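Local structure of Hcp1 family type VI secretion system effector (Salmonella typhimurium, 5XHH) at residues S114-G117 / E118-S121; L7-D10 / G11-G14. The protein probably serves as the Hcp component of a type VI secretion system, whose rings in relatives stack into the tube expelled with the effectors. All blocks are in the same frame, centred on the assembly; numbering follows the deposited sequence.

Interaction 1: residues S114-G117 / E118-S121; sequences SHDG and EIAS
Ser114 and Ala120 close a surface loop through their backbones, a local contact at the tip of the hairpin connection between strands 104-113 and 121-129, neighbours in the four-stranded antiparallel sheet of this Hcp fold. An ST turn starts the loop: the hydroxyl OG of Ser114 accepts from the backbone N of Asp116 at 3.0 Å. The serine can do this because its OG stands anti to its own N (chi1 169°), swung beside the carbonyl carbon and hence toward the chain that follows. Across the neck of the loop, Ser114 N donates to Ala120 O at 2.9 Å, with a rather bent N-H...O angle of 139°. A second and weak bond runs inside it, from Ala120 N to Asp116 O at 3.3 Å. Ile119 points its side chain back over Ser114, where its CG2 methyl rather than the longer CG1 branch does the touching. Beyond the neck, Arg122 donates through NE to the carbonyl of Ile119 and forms a long, weak ion pair with Glu118, while Ser121, where strand 121-129 begins, has backbone hydrogen bonds with Ile62, just past the end of strand 51-61. In the apolar contact between the two halves of the loop, CG2 of Ile119 rests 3.6 Å from CB of Ser114.

Interaction 2: residues L7-D10 / G11-G14; sequences LKID and GIDG
Ile9 and Ile12 sit side by side at a tight reversal of the chain, their side chains pointing the same way. The CG2 branch of Ile9 makes the approach, lying 3.7 Å from CB of Ile12 and also flanking its CG1 and CD1. Ile9 holds CG1 anti to the carbonyl carbon (chi1 -57°), which puts CG2 anti to the backbone N, on the side of Ile12. The backbones of the same two residues are joined as well: Ile12 N donates to Ile9 O at 3.0 Å, with the N-H fairly straight on the oxygen. This bond closes a type II beta turn from Ile9 to Ile12, whose type is set by the backbone angles of its corners Asp10 and Gly11, the latter with a positive phi of 73°. The turn carries the chain off the end of strand 3-9. Two waters stitch its arms together. One accepts from Ile9 N at 2.9 Å and lies within hydrogen-bonding distance of the carbonyl oxygens of Leu7 and Ile12. The other donates both to Ile9 O at 2.7 Å and to Asp13 OD1 at 2.6 Å, so that Ile9 O is gripped by a backbone N-H and a water together. Further out, helix 66-75 covers the isoleucine pair: Leu69 touches both side chains, and Asn68 and Tyr72 pack on Ile12. On strand 79-88, Ile79 touches Ile9 and Pro80 touches Asp10. Asp10 also bonds Gln81 by the backbone, and its OD2 makes a weak hydrogen bond to Gln81 N.

Overall arrangement
The two interactions are chain reversals of one Hcp fold, one partly buried and one at the surface. Interaction 2 comes first along the chain, leaving strand 3-9 of the larger antiparallel sheet; interaction 1 follows much later, joining strands 104-113 and 121-129 of the four-stranded sheet. Their centres lie 24 Å apart and their nearest atoms about 13 Å, without touching. The centre of interaction 2 lies about 10 Å from that of the chain, with its isoleucines against helix 66-75; that of interaction 1 lies about 23 Å out. The pair thus illustrates how one fold can anchor one turn against its helix and extend another as a peripheral loop.

Interaction 1: residues S114-G117 / E118-S121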
ATOM      1  N   SER A 114      -3.484   3.120  22.819  1.00 24.09           N
ATOM      2  CA  SER A 114      -4.322   3.850  23.755  1.00 26.48           C
ATOM      3  C   SER A 114      -5.126   2.860  24.580  1.00 28.40           C
ATOM      4  O   SER A 114      -5.558   1.826  24.068  1.00 29.17           O
ATOM      5  CB  SER A 114      -5.275   4.814  23.032  1.00 31.55           C
ATOM      6  OG  SER A 114      -6.235   5.317  23.938  1.00 35.67           O
ATOM      7  N   HIS A 115      -5.322   3.188  25.861  1.00 28.96           N
ATOM      8  CA  HIS A 115      -6.229   2.408  26.695  1.00 31.52           C
ATOM      9  C   HIS A 115      -7.639   2.390  26.116  1.00 35.09           C
ATOM     10  O   HIS A 115      -8.386   1.430  26.331  1.00 35.79           O
ATOM     11  CB  HIS A 115      -6.247   2.979  28.112  1.00 33.52           C
ATOM     12  CG  HIS A 115      -7.059   4.230  28.236  1.00 38.71           C
ATOM     13  ND1 HIS A 115      -6.558   5.477  27.931  1.00 33.10           N
ATOM     14  CD2 HIS A 115      -8.349   4.423  28.604  1.00 41.35           C
ATOM     15  CE1 HIS A 115      -7.497   6.384  28.125  1.00 36.58           C
ATOM     16  NE2 HIS A 115      -8.593   5.771  28.533  1.00 44.52           N
ATOM     17  N   ASP A 116      -8.003   3.426  25.368  1.00 36.55           N
ATOM     18  CA  ASP A 116      -9.316   3.524  24.737  1.00 39.74           C
ATOM     19  C   ASP A 116      -9.504   2.470  23.646  1.00 49.42           C
ATOM     20  O   ASP A 116      -8.591   2.170  22.869  1.00 49.73           O
ATOM     21  CB  ASP A 116      -9.494   4.916  24.136  1.00 43.81           C
ATOM     22  CG  ASP A 116     -10.690   5.009  23.209  1.00 53.70           C
ATOM     23  OD1 ASP A 116     -11.684   4.295  23.446  1.00 54.82           O
ATOM     24  OD2 ASP A 116     -10.642   5.808  22.253  1.00 57.18           O
ATOM     25  N   GLY A 117     -10.724   1.935  23.572  1.00 51.04           N
ATOM     26  CA  GLY A 117     -11.092   0.903  22.616  1.00 52.34           C
ATOM     27  C   GLY A 117     -10.878   1.240  21.149  1.00 56.56           C
ATOM     28  O   GLY A 117     -10.182   0.503  20.438  1.00 54.66           O
ATOM     29  N   GLU A 118     -11.493   2.316  20.657  1.00 52.44           N
ATOM     30  CA  GLU A 118     -11.040   2.822  19.373  1.00 59.04           C
ATOM     31  C   GLU A 118      -9.656   3.450  19.572  1.00 58.63           C
ATOM     32  O   GLU A 118      -9.269   3.817  20.690  1.00 60.74           O
ATOM     33  CB  GLU A 118     -12.047   3.810  18.770  1.00 60.95           C
ATOM     34  CG  GLU A 118     -11.644   4.367  17.384  1.00 65.08           C
ATOM     35  CD  GLU A 118     -12.048   3.473  16.212  1.00 68.30           C
ATOM     36  OE1 GLU A 118     -12.649   3.997  15.247  1.00 65.83           O
ATOM     37  OE2 GLU A 118     -11.775   2.253  16.262  1.00 65.25           O
ATOM     38  N   ILE A 119      -8.898   3.523  18.478  1.00 55.49           N
ATOM     39  CA  ILE A 119      -7.438   3.650  18.476  1.00 50.35           C
ATOM     40  C   ILE A 119      -6.846   2.267  18.736  1.00 42.85           C
ATOM     41  O   ILE A 119      -6.250   1.670  17.837  1.00 42.15           O
ATOM     42  CB  ILE A 119      -6.903   4.685  19.486  1.00 47.35           C
ATOM     43  CG1 ILE A 119      -7.464   6.076  19.185  1.00 50.53           C
ATOM     44  CG2 ILE A 119      -5.386   4.706  19.436  1.00 42.27           C
ATOM     45  CD1 ILE A 119      -6.722   7.186  19.866  1.00 49.95           C
ATOM     46  N   ALA A 120      -7.023   1.740  19.947  1.00 41.03           N
ATOM     47  CA  ALA A 120      -6.517   0.407  20.330  1.00 41.53           C
ATOM     48  C   ALA A 120      -4.993   0.412  20.181  1.00 40.77           C
ATOM     49  O   ALA A 120      -4.331   1.298  20.747  1.00 33.53           O
ATOM     50  CB  ALA A 120      -7.250  -0.671  19.529  1.00 41.98           C
ATOM     51  N   SER A 121      -4.398  -0.565  19.492  1.00 37.79           N
ATOM     52  CA  SER A 121      -2.983  -0.567  19.131  1.00 31.27           C
ATOM     53  C   SER A 121      -2.924  -0.628  17.615  1.00 33.56           C
ATOM     54  O   SER A 121      -3.268  -1.662  17.028  1.00 30.76           O
ATOM     55  CB  SER A 121      -2.240  -1.749  19.746  1.00 33.92           C
ATOM     56  OG  SER A 121      -2.904  -2.969  19.446  1.00 37.58           O
TER

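Interaction 2: residues L7-D10 / G11-G14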
ATOM      1  N   LEU A   7      -3.779  -5.984   2.029  1.00 21.43           N
ATOM      2  CA  LEU A   7      -2.477  -5.617   1.497  1.00 22.19           C
ATOM      3  C   LEU A   7      -1.563  -6.827   1.583  1.00 24.47           C
ATOM      4  O   LEU A   7      -1.249  -7.300   2.677  1.00 25.83           O
ATOM      5  CB  LEU A   7      -1.872  -4.427   2.237  1.00 23.10           C
ATOM      6  CG  LEU A   7      -0.526  -3.973   1.672  1.00 26.78           C
ATOM      7  CD1 LEU A   7      -0.652  -3.657   0.188  1.00 25.56           C
ATOM      8  CD2 LEU A   7       0.017  -2.762   2.433  1.00 25.32           C
ATOM      9  N   LYS A   8      -1.153  -7.325   0.426  1.00 26.37           N
ATOM     10  CA  LYS A   8      -0.253  -8.457   0.310  1.00 27.86           C
ATOM     11  C   LYS A   8       1.140  -7.911   0.030  1.00 25.88           C
ATOM     12  O   LYS A   8       1.379  -7.331  -1.030  1.00 28.65           O
ATOM     13  CB  LYS A   8      -0.719  -9.386  -0.808  1.00 27.58           C
ATOM     14  CG  LYS A   8       0.194 -10.594  -1.022  1.00 31.56           C
ATOM     15  CD  LYS A   8      -0.002 -11.208  -2.399  1.00 30.27           C
ATOM     16  CE  LYS A   8       0.730 -12.543  -2.499  1.00 35.70           C
ATOM     17  NZ  LYS A   8       0.918 -12.953  -3.903  1.00 33.10           N
ATOM     18  N   ILE A   9       2.063  -8.100   0.967  1.00 24.30           N
ATOM     19  CA  ILE A   9       3.433  -7.633   0.822  1.00 25.97           C
ATOM     20  C   ILE A   9       4.360  -8.837   0.725  1.00 27.57           C
ATOM     21  O   ILE A   9       4.365  -9.693   1.617  1.00 26.95           O
ATOM     22  CB  ILE A   9       3.848  -6.726   1.992  1.00 27.68           C
ATOM     23  CG1 ILE A   9       2.892  -5.533   2.120  1.00 27.26           C
ATOM     24  CG2 ILE A   9       5.277  -6.243   1.782  1.00 24.74           C
ATOM     25  CD1 ILE A   9       3.221  -4.634   3.290  1.00 27.73           C
ATOM     26  N   ASP A  10       5.151  -8.898  -0.349  1.00 28.61           N
ATOM     27  CA  ASP A  10       6.128  -9.975  -0.492  1.00 25.99           C
ATOM     28  C   ASP A  10       7.034 -10.025   0.734  1.00 30.75           C
ATOM     29  O   ASP A  10       7.588  -9.006   1.152  1.00 31.84           O
ATOM     30  CB  ASP A  10       6.977  -9.776  -1.749  1.00 29.85           C
ATOM     31  CG  ASP A  10       6.246 -10.124  -3.028  1.00 29.58           C
ATOM     32  OD1 ASP A  10       5.142 -10.697  -2.968  1.00 34.02           O
ATOM     33  OD2 ASP A  10       6.808  -9.851  -4.107  1.00 37.05           O
ATOM     34  N   GLY A  11       7.164 -11.210   1.322  1.00 34.24           N
ATOM     35  CA  GLY A  11       8.013 -11.387   2.478  1.00 29.84           C
ATOM     36  C   GLY A  11       7.490 -10.809   3.778  1.00 34.95           C
ATOM     37  O   GLY A  11       8.140 -10.982   4.813  1.00 36.28           O
ATOM     38  N   ILE A  12       6.343 -10.136   3.770  1.00 31.10           N
ATOM     39  CA  ILE A  12       5.800  -9.542   4.990  1.00 29.27           C
ATOM     40  C   ILE A  12       4.354  -9.976   5.148  1.00 30.99           C
ATOM     41  O   ILE A  12       3.427  -9.245   4.779  1.00 31.80           O
ATOM     42  CB  ILE A  12       5.925  -8.005   4.982  1.00 27.07           C
ATOM     43  CG1 ILE A  12       7.392  -7.603   4.904  1.00 27.87           C
ATOM     44  CG2 ILE A  12       5.344  -7.394   6.255  1.00 28.47           C
ATOM     45  CD1 ILE A  12       7.627  -6.131   4.973  1.00 30.16           C
ATOM     46  N   ASP A  13       4.155 -11.167   5.696  1.00 30.66           N
ATOM     47  CA  ASP A  13       2.817 -11.667   5.947  1.00 29.39           C
ATOM     48  C   ASP A  13       2.113 -10.850   7.013  1.00 31.31           C
ATOM     49  O   ASP A  13       2.720 -10.376   7.978  1.00 30.59           O
ATOM     50  CB  ASP A  13       2.852 -13.121   6.407  1.00 31.93           C
ATOM     51  CG  ASP A  13       3.254 -14.066   5.307  1.00 36.16           C
ATOM     52  OD1 ASP A  13       3.354 -13.616   4.146  1.00 35.15           O
ATOM     53  OD2 ASP A  13       3.450 -15.258   5.610  1.00 38.90           O
ATOM     54  N   GLY A  14       0.814 -10.708   6.836  1.00 31.63           N
ATOM     55  CA  GLY A  14      -0.070 -10.259   7.864  1.00 27.27           C
ATOM     56  C   GLY A  14      -0.792 -11.415   8.518  1.00 30.36           C
ATOM     57  O   GLY A  14      -0.297 -12.545   8.571  1.00 32.48           O
TER
HETATM   58  O   HOH W   1       1.088  -9.336   3.353  1.00 27.01           O
HETATM   59  O   HOH W   2       3.043 -11.989   2.088  1.00 32.25           O